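Local coordinates for protein potential RNA-dependent RNA polymerase (Human picobirnavirus, PDB 5I62) that copies RNA from an RNA template, building strands from ribonucleoside triphosphates for both transcription and replication of the picobirnavirus genome, at residues A[235-240]-A[397-402]; A[242-247]-A[353-358]. All blocks are in the same frame, centred on the assembly; numbering follows the deposited sequence.

Contact 1. Residues A[235-240]-A[397-402]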
ATOM      1  N   VAL A 235       8.529  -4.997   8.528  1.00 21.60           N
ATOM      2  CA  VAL A 235       8.983  -6.274   9.060  1.00 22.77           C
ATOM      3  C   VAL A 235       7.780  -7.188   9.251  1.00 24.42           C
ATOM      4  O   VAL A 235       7.707  -8.260   8.648  1.00 22.28           O
ATOM      5  CB  VAL A 235       9.767  -6.094  10.371  1.00 20.36           C
ATOM      6  CG1 VAL A 235      10.230  -7.460  10.912  1.00 21.23           C
ATOM      7  CG2 VAL A 235      10.966  -5.173  10.147  1.00 22.77           C
ATOM      8  N   SER A 236       6.828  -6.772  10.085  1.00 21.52           N
ATOM      9  CA  SER A 236       5.684  -7.624  10.397  1.00 19.98           C
ATOM     10  C   SER A 236       4.691  -6.851  11.244  1.00 21.16           C
ATOM     11  O   SER A 236       5.027  -5.831  11.843  1.00 17.46           O
ATOM     12  CB  SER A 236       6.118  -8.881  11.153  1.00 20.91           C
ATOM     13  OG  SER A 236       6.495  -8.527  12.470  1.00 22.06           O
ATOM     14  N   MET A 237       3.467  -7.376  11.317  1.00 21.11           N
ATOM     15  CA  MET A 237       2.472  -6.773  12.193  1.00 20.22           C
ATOM     16  C   MET A 237       2.844  -6.963  13.659  1.00 23.20           C
ATOM     17  O   MET A 237       2.447  -6.164  14.518  1.00 19.42           O
ATOM     18  CB  MET A 237       1.095  -7.356  11.903  1.00 21.63           C
ATOM     19  CG  MET A 237       0.575  -7.035  10.499  1.00 25.79           C
ATOM     20  SD  MET A 237       0.176  -5.283  10.285  1.00 41.74           S
ATOM     21  CE  MET A 237       1.643  -4.667   9.453  1.00 25.26           C
ATOM     22  N   GLU A 238       3.612  -8.004  13.965  1.00 23.66           N
ATOM     23  CA  GLU A 238       4.075  -8.185  15.338  1.00 25.93           C
ATOM     24  C   GLU A 238       5.134  -7.144  15.705  1.00 19.92           C
ATOM     25  O   GLU A 238       5.170  -6.661  16.845  1.00 21.33           O
ATOM     26  CB  GLU A 238       4.591  -9.612  15.522  1.00 28.69           C
ATOM     27  CG  GLU A 238       3.480 -10.685  15.460  1.00 31.30           C
ATOM     28  CD  GLU A 238       2.899 -10.900  14.050  1.00 35.85           C
ATOM     29  OE1 GLU A 238       3.650 -10.786  13.050  1.00 29.20           O
ATOM     30  OE2 GLU A 238       1.681 -11.185  13.943  1.00 36.38           O
ATOM     31  N   ALA A 239       5.992  -6.771  14.753  1.00 20.13           N
ATOM     32  CA  ALA A 239       6.931  -5.675  15.006  1.00 21.78           C
ATOM     33  C   ALA A 239       6.191  -4.354  15.187  1.00 18.55           C
ATOM     34  O   ALA A 239       6.600  -3.508  15.992  1.00 18.34           O
ATOM     35  CB  ALA A 239       7.951  -5.563  13.877  1.00 23.40           C
ATOM     36  N   VAL A 240       5.105  -4.155  14.434  1.00 18.62           N
ATOM     37  CA  VAL A 240       4.286  -2.956  14.605  1.00 19.24           C
ATOM     38  C   VAL A 240       3.697  -2.923  16.004  1.00 16.60           C
ATOM     39  O   VAL A 240       3.699  -1.883  16.670  1.00 16.16           O
ATOM     40  CB  VAL A 240       3.169  -2.893  13.544  1.00 16.78           C
ATOM     41  CG1 VAL A 240       2.171  -1.773  13.894  1.00 13.73           C
ATOM     42  CG2 VAL A 240       3.744  -2.657  12.164  1.00 14.97           C
ATOM     43  N   THR A 397      -5.582   3.650  16.127  1.00 17.96           N
ATOM     44  CA  THR A 397      -5.751   2.827  14.941  1.00 19.40           C
ATOM     45  C   THR A 397      -4.578   3.108  14.027  1.00 19.94           C
ATOM     46  O   THR A 397      -4.171   4.263  13.873  1.00 24.44           O
ATOM     47  CB  THR A 397      -7.080   3.109  14.226  1.00 22.81           C
ATOM     48  OG1 THR A 397      -7.143   4.503  13.898  1.00 31.02           O
ATOM     49  CG2 THR A 397      -8.258   2.764  15.127  1.00 21.48           C
ATOM     50  N   TYR A 398      -4.020   2.054  13.451  1.00 17.71           N
ATOM     51  CA  TYR A 398      -2.853   2.159  12.591  1.00 17.24           C
ATOM     52  C   TYR A 398      -2.907   0.969  11.654  1.00 19.17           C
ATOM     53  O   TYR A 398      -3.083  -0.157  12.121  1.00 17.12           O
ATOM     54  CB  TYR A 398      -1.554   2.156  13.414  1.00 14.78           C
ATOM     55  CG  TYR A 398      -0.287   2.274  12.607  1.00 14.87           C
ATOM     56  CD1 TYR A 398      -0.110   3.308  11.693  1.00 19.03           C
ATOM     57  CD2 TYR A 398       0.743   1.345  12.752  1.00 15.65           C
ATOM     58  CE1 TYR A 398       1.057   3.418  10.957  1.00 16.93           C
ATOM     59  CE2 TYR A 398       1.919   1.452  12.016  1.00 17.57           C
ATOM     60  CZ  TYR A 398       2.065   2.491  11.116  1.00 16.88           C
ATOM     61  OH  TYR A 398       3.233   2.610  10.384  1.00 15.87           O
ATOM     62  N   LEU A 399      -2.812   1.234  10.348  1.00 18.61           N
ATOM     63  CA  LEU A 399      -2.881   0.202   9.301  1.00 18.05           C
ATOM     64  C   LEU A 399      -4.176  -0.598   9.400  1.00 18.45           C
ATOM     65  O   LEU A 399      -4.190  -1.811   9.200  1.00 17.49           O
ATOM     66  CB  LEU A 399      -1.665  -0.728   9.352  1.00 18.52           C
ATOM     67  CG  LEU A 399      -0.304  -0.026   9.274  1.00 19.82           C
ATOM     68  CD1 LEU A 399       0.833  -1.054   9.294  1.00 23.22           C
ATOM     69  CD2 LEU A 399      -0.208   0.879   8.040  1.00 20.93           C
ATOM     70  N   ARG A 400      -5.268   0.099   9.729  1.00 16.71           N
ATOM     71  CA  ARG A 400      -6.600  -0.487   9.887  1.00 19.96           C
ATOM     72  C   ARG A 400      -6.650  -1.570  10.968  1.00 19.90           C
ATOM     73  O   ARG A 400      -7.489  -2.478  10.912  1.00 18.90           O
ATOM     74  CB  ARG A 400      -7.136  -1.023   8.558  1.00 25.46           C
ATOM     75  CG  ARG A 400      -7.460   0.092   7.559  1.00 27.53           C
ATOM     76  CD  ARG A 400      -8.095  -0.476   6.293  1.00 42.89           C
ATOM     77  NE  ARG A 400      -7.743   0.275   5.085  1.00 47.67           N
ATOM     78  CZ  ARG A 400      -8.233   1.473   4.775  1.00 51.43           C
ATOM     79  NH1 ARG A 400      -9.100   2.077   5.587  1.00 51.11           N
ATOM     80  NH2 ARG A 400      -7.851   2.073   3.652  1.00 52.61           N
ATOM     81  N   ARG A 401      -5.785  -1.462  11.981  1.00 15.89           N
ATOM     82  CA  ARG A 401      -5.870  -2.293  13.175  1.00 15.72           C
ATOM     83  C   ARG A 401      -6.050  -1.407  14.404  1.00 18.10           C
ATOM     84  O   ARG A 401      -5.417  -0.353  14.519  1.00 17.16           O
ATOM     85  CB  ARG A 401      -4.618  -3.142  13.390  1.00 18.81           C
ATOM     86  CG  ARG A 401      -4.602  -4.461  12.666  1.00 21.78           C
ATOM     87  CD  ARG A 401      -4.022  -4.263  11.322  1.00 21.14           C
ATOM     88  NE  ARG A 401      -3.791  -5.517  10.601  1.00 25.00           N
ATOM     89  CZ  ARG A 401      -3.612  -5.553   9.288  1.00 30.98           C
ATOM     90  NH1 ARG A 401      -3.674  -4.414   8.605  1.00 25.43           N
ATOM     91  NH2 ARG A 401      -3.389  -6.707   8.660  1.00 31.57           N
ATOM     92  N   TRP A 402      -6.881  -1.872  15.331  1.00 17.21           N
ATOM     93  CA  TRP A 402      -7.147  -1.189  16.593  1.00 16.18           C
ATOM     94  C   TRP A 402      -6.217  -1.734  17.664  1.00 16.29           C
ATOM     95  O   TRP A 402      -5.967  -2.938  17.731  1.00 17.82           O
ATOM     96  CB  TRP A 402      -8.604  -1.413  16.977  1.00 16.44           C
ATOM     97  CG  TRP A 402      -9.077  -0.978  18.328  1.00 20.74           C
ATOM     98  CD1 TRP A 402      -9.674   0.202  18.637  1.00 19.95           C
ATOM     99  CD2 TRP A 402      -9.089  -1.762  19.532  1.00 17.61           C
ATOM    100  NE1 TRP A 402     -10.038   0.217  19.959  1.00 20.98           N
ATOM    101  CE2 TRP A 402      -9.685  -0.975  20.532  1.00 21.27           C
ATOM    102  CE3 TRP A 402      -8.642  -3.048  19.855  1.00 19.45           C
ATOM    103  CZ2 TRP A 402      -9.847  -1.425  21.841  1.00 21.75           C
ATOM    104  CZ3 TRP A 402      -8.799  -3.495  21.157  1.00 21.30           C
ATOM    105  CH2 TRP A 402      -9.411  -2.686  22.130  1.00 21.77           C
TER

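Contact 2. Residues A[242-247]-A[353-358]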
ATOM      1  N   ARG A 242       4.696  -4.391  18.731  1.00 17.91           N
ATOM      2  CA  ARG A 242       5.676  -4.141  19.774  1.00 20.49           C
ATOM      3  C   ARG A 242       5.966  -2.659  19.913  1.00 16.67           C
ATOM      4  O   ARG A 242       6.100  -2.158  21.028  1.00 16.89           O
ATOM      5  CB  ARG A 242       6.962  -4.908  19.534  1.00 23.52           C
ATOM      6  CG  ARG A 242       6.815  -6.364  19.892  1.00 35.57           C
ATOM      7  CD  ARG A 242       8.156  -7.019  19.994  1.00 44.31           C
ATOM      8  NE  ARG A 242       9.131  -6.267  19.215  1.00 41.05           N
ATOM      9  CZ  ARG A 242       9.555  -6.664  18.016  1.00 39.63           C
ATOM     10  NH1 ARG A 242       9.077  -7.787  17.467  1.00 40.11           N
ATOM     11  NH2 ARG A 242      10.442  -5.919  17.352  1.00 37.17           N
ATOM     12  N   ARG A 243       6.070  -1.939  18.794  1.00 17.66           N
ATOM     13  CA  ARG A 243       6.352  -0.512  18.894  1.00 16.36           C
ATOM     14  C   ARG A 243       5.139   0.270  19.395  1.00 17.49           C
ATOM     15  O   ARG A 243       5.295   1.239  20.150  1.00 15.99           O
ATOM     16  CB  ARG A 243       6.849   0.043  17.566  1.00 19.21           C
ATOM     17  CG  ARG A 243       7.401   1.456  17.716  1.00 18.92           C
ATOM     18  CD  ARG A 243       8.551   1.743  16.789  1.00 20.90           C
ATOM     19  NE  ARG A 243       9.659   0.799  16.931  1.00 25.95           N
ATOM     20  CZ  ARG A 243      10.695   0.745  16.094  1.00 25.90           C
ATOM     21  NH1 ARG A 243      10.757   1.588  15.066  1.00 22.93           N
ATOM     22  NH2 ARG A 243      11.664  -0.149  16.273  1.00 24.11           N
ATOM     23  N   ILE A 244       3.926  -0.115  18.979  1.00 15.07           N
ATOM     24  CA  ILE A 244       2.717   0.485  19.561  1.00 14.10           C
ATOM     25  C   ILE A 244       2.762   0.377  21.082  1.00 15.58           C
ATOM     26  O   ILE A 244       2.479   1.341  21.808  1.00 15.17           O
ATOM     27  CB  ILE A 244       1.440  -0.190  19.023  1.00 15.59           C
ATOM     28  CG1 ILE A 244       1.268   0.006  17.510  1.00 15.45           C
ATOM     29  CG2 ILE A 244       0.210   0.323  19.788  1.00 13.90           C
ATOM     30  CD1 ILE A 244       1.057   1.432  17.103  1.00 18.19           C
ATOM     31  N   THR A 245       3.090  -0.819  21.580  1.00 14.25           N
ATOM     32  CA  THR A 245       3.185  -1.055  23.019  1.00 17.24           C
ATOM     33  C   THR A 245       4.178  -0.092  23.672  1.00 16.70           C
ATOM     34  O   THR A 245       3.876   0.527  24.698  1.00 18.48           O
ATOM     35  CB  THR A 245       3.591  -2.511  23.289  1.00 19.38           C
ATOM     36  OG1 THR A 245       2.745  -3.420  22.562  1.00 17.17           O
ATOM     37  CG2 THR A 245       3.500  -2.824  24.786  1.00 20.23           C
ATOM     38  N   LYS A 246       5.366   0.045  23.084  1.00 17.17           N
ATOM     39  CA  LYS A 246       6.383   0.939  23.641  1.00 16.51           C
ATOM     40  C   LYS A 246       5.922   2.388  23.617  1.00 17.93           C
ATOM     41  O   LYS A 246       6.227   3.153  24.542  1.00 18.32           O
ATOM     42  CB  LYS A 246       7.701   0.774  22.881  1.00 15.76           C
ATOM     43  CG  LYS A 246       8.375  -0.578  23.122  1.00 20.94           C
ATOM     44  CD  LYS A 246       8.451  -0.825  24.641  1.00 23.56           C
ATOM     45  CE  LYS A 246       8.667  -2.292  24.992  1.00 28.74           C
ATOM     46  NZ  LYS A 246      10.025  -2.793  24.625  1.00 28.24           N
ATOM     47  N   MET A 247       5.165   2.771  22.583  1.00 16.80           N
ATOM     48  CA  MET A 247       4.634   4.127  22.500  1.00 16.57           C
ATOM     49  C   MET A 247       3.696   4.413  23.669  1.00 20.97           C
ATOM     50  O   MET A 247       3.765   5.483  24.297  1.00 17.92           O
ATOM     51  CB  MET A 247       3.927   4.316  21.152  1.00 16.72           C
ATOM     52  CG  MET A 247       3.379   5.732  20.928  1.00 19.02           C
ATOM     53  SD  MET A 247       2.275   5.787  19.487  1.00 22.53           S
ATOM     54  CE  MET A 247       0.911   4.811  20.132  1.00 21.17           C
ATOM     55  N   ASN A 353       9.059   5.926  19.370  1.00 15.74           N
ATOM     56  CA  ASN A 353       8.167   4.797  19.141  1.00 17.47           C
ATOM     57  C   ASN A 353       6.941   5.162  18.308  1.00 18.63           C
ATOM     58  O   ASN A 353       6.121   4.277  18.029  1.00 16.03           O
ATOM     59  CB  ASN A 353       7.755   4.192  20.477  1.00 15.89           C
ATOM     60  CG  ASN A 353       8.956   3.742  21.293  1.00 18.44           C
ATOM     61  OD1 ASN A 353       9.682   2.838  20.877  1.00 18.83           O
ATOM     62  ND2 ASN A 353       9.173   4.370  22.439  1.00 16.68           N
ATOM     63  N   SER A 354       6.787   6.436  17.935  1.00 16.09           N
ATOM     64  CA  SER A 354       5.855   6.800  16.875  1.00 12.62           C
ATOM     65  C   SER A 354       6.221   6.025  15.607  1.00 13.06           C
ATOM     66  O   SER A 354       7.362   5.600  15.417  1.00 14.22           O
ATOM     67  CB  SER A 354       5.896   8.309  16.607  1.00 13.76           C
ATOM     68  OG  SER A 354       5.643   9.042  17.807  1.00 15.49           O
ATOM     69  N   GLN A 355       5.235   5.842  14.724  1.00 12.91           N
ATOM     70  CA  GLN A 355       5.426   5.023  13.531  1.00 14.73           C
ATOM     71  C   GLN A 355       4.763   5.683  12.329  1.00 16.74           C
ATOM     72  O   GLN A 355       3.783   6.421  12.470  1.00 14.78           O
ATOM     73  CB  GLN A 355       4.817   3.617  13.694  1.00 14.85           C
ATOM     74  CG  GLN A 355       5.399   2.781  14.782  1.00 18.57           C
ATOM     75  CD  GLN A 355       4.786   1.395  14.795  1.00 16.54           C
ATOM     76  OE1 GLN A 355       4.089   1.016  15.737  1.00 19.51           O
ATOM     77  NE2 GLN A 355       5.025   0.643  13.728  1.00 13.23           N
ATOM     78  N   CYS A 356       5.284   5.378  11.141  1.00 15.72           N
ATOM     79  CA  CYS A 356       4.605   5.768   9.915  1.00 16.23           C
ATOM     80  C   CYS A 356       4.931   4.783   8.798  1.00 18.58           C
ATOM     81  O   CYS A 356       5.972   4.123   8.800  1.00 18.54           O
ATOM     82  CB  CYS A 356       4.961   7.195   9.471  1.00 17.50           C
ATOM     83  SG  CYS A 356       6.719   7.546   9.360  1.00 20.72           S
ATOM     84  N   LEU A 357       4.025   4.717   7.834  1.00 17.96           N
ATOM     85  CA  LEU A 357       4.199   3.858   6.673  1.00 21.78           C
ATOM     86  C   LEU A 357       3.390   4.477   5.552  1.00 19.08           C
ATOM     87  O   LEU A 357       2.167   4.582   5.674  1.00 20.97           O
ATOM     88  CB  LEU A 357       3.731   2.431   6.948  1.00 21.41           C
ATOM     89  CG  LEU A 357       3.758   1.549   5.696  1.00 23.87           C
ATOM     90  CD1 LEU A 357       5.186   1.138   5.380  1.00 21.01           C
ATOM     91  CD2 LEU A 357       2.859   0.333   5.860  1.00 23.14           C
ATOM     92  N   GLY A 358       4.067   4.929   4.502  1.00 18.71           N
ATOM     93  CA  GLY A 358       3.357   5.606   3.430  1.00 18.67           C
ATOM     94  C   GLY A 358       2.569   6.778   3.980  1.00 21.27           C
ATOM     95  O   GLY A 358       3.128   7.637   4.676  1.00 20.25           O
TER
HETATM   96  O   HOH W   1       8.971   3.752  14.265  1.00 24.04           O
HETATM   97  O   HOH W   2      10.139   0.212  19.926  1.00 31.79           O

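Contact 1. Residues A[235-240]-A[397-402]
Met237 SD sits over the centre of one face of the Arg401 guanidinium, 3.9 Å from CZ, while the carbonyl of Leu399 takes up a place at the group's edge. There Arg401 NH1 donates to Leu399 O at 2.7 Å, and this in-plane bond helps fix the rotation of the group, whose face meets the sulfur. The Tyr398 ring has Leu399 CG above the centre of one face, and Val240 CG1 comes up at its edge, 3.6 Å from CD2. With chi1 at 170°, this branch of Val240 lies anti to the backbone N, where it meets the ring. Tyr398 also packs against strands 355-357 and 360-363.

Tyr398 to Arg401 form a type I' turn, the tight connection of a beta hairpin; from its place after the palm strands, the hairpin is probably polymerase motif E. Both middle residues have positive phi, and Leu399 reaches the helix: its CD1 touches Met237 CE at 3.7 Å and lies more loosely, 4.4 Å, from Val240 CG2. The bends at chi2 and chi3 of Met237 set SD over Arg401 and turn CE to Leu399. At the start of the helix, Ser236 OG accepts from Ala239 N at 2.9 Å as its N-cap.

Contact 2. Residues A[242-247]-A[353-358]
Arg243 is joined to Asn353 and Ser354 by two waters. Water 1 lies at the edge of the guanidinium, in its plane, accepting from Arg243 NH1 at 2.9 Å and donating to Ser354 O at 2.7 Å. Water 2 accepts from Arg243 NE at 3.1 Å and donates to Asn353 OD1 at 2.8 Å. The guanidinium is therefore tied to two successive residues through solvent, and Ser354 O has a second, direct donor in Arg336 NH1.

Much of the rest is close packing. A chi1 of -169° swings Arg243 CG away from its own N and toward Asn353, where it passes close to the backbone, 3.1 Å from Asn353 O. The bent aliphatic part of Arg243 lies alongside the stem of Gln355, with CG to CG at 3.8 Å. The Asn353 side chain reaches the helix backbone, CB standing 3.6 Å from Met247 N, while its amide carbon CG comes 3.6 Å from Lys246 CB. The side chains of Ile244 and Gln355 cross at about a right angle.

Ser354 turns its hydroxyl elsewhere, to Asn351 O and Thr364 N. On the strand, Gln355 faces helix 237-250 and Cys356 touches helix 327-345, and the segment ends at Gly358, the glycine of the Gly-Asp-Asp sequence: this is the first strand of the motif C hairpin in the palm of an RNA-dependent RNA polymerase.

Contacts 1 and 2 follow each other along helix 237-250, their centres about 8 Å apart. In chain order come 235-240, 242-247, then 353-358 and finally 397-402, so the contact 2 pairing spans a shorter interval lying within that of contact 1. The helix start meets the 395-404 hairpin, and its next turns meet the residues leading into strand 355-357 and the first residue of that strand, an edge strand of the four-stranded antiparallel palm sheet. The two also touch directly: Tyr398 OH packs 3.4 Å from Leu357 N. One helix thus bridges two separate sheets, placing the probable motif E hairpin beside the motif C strand that leads to the Gly-Asp-Asp turn.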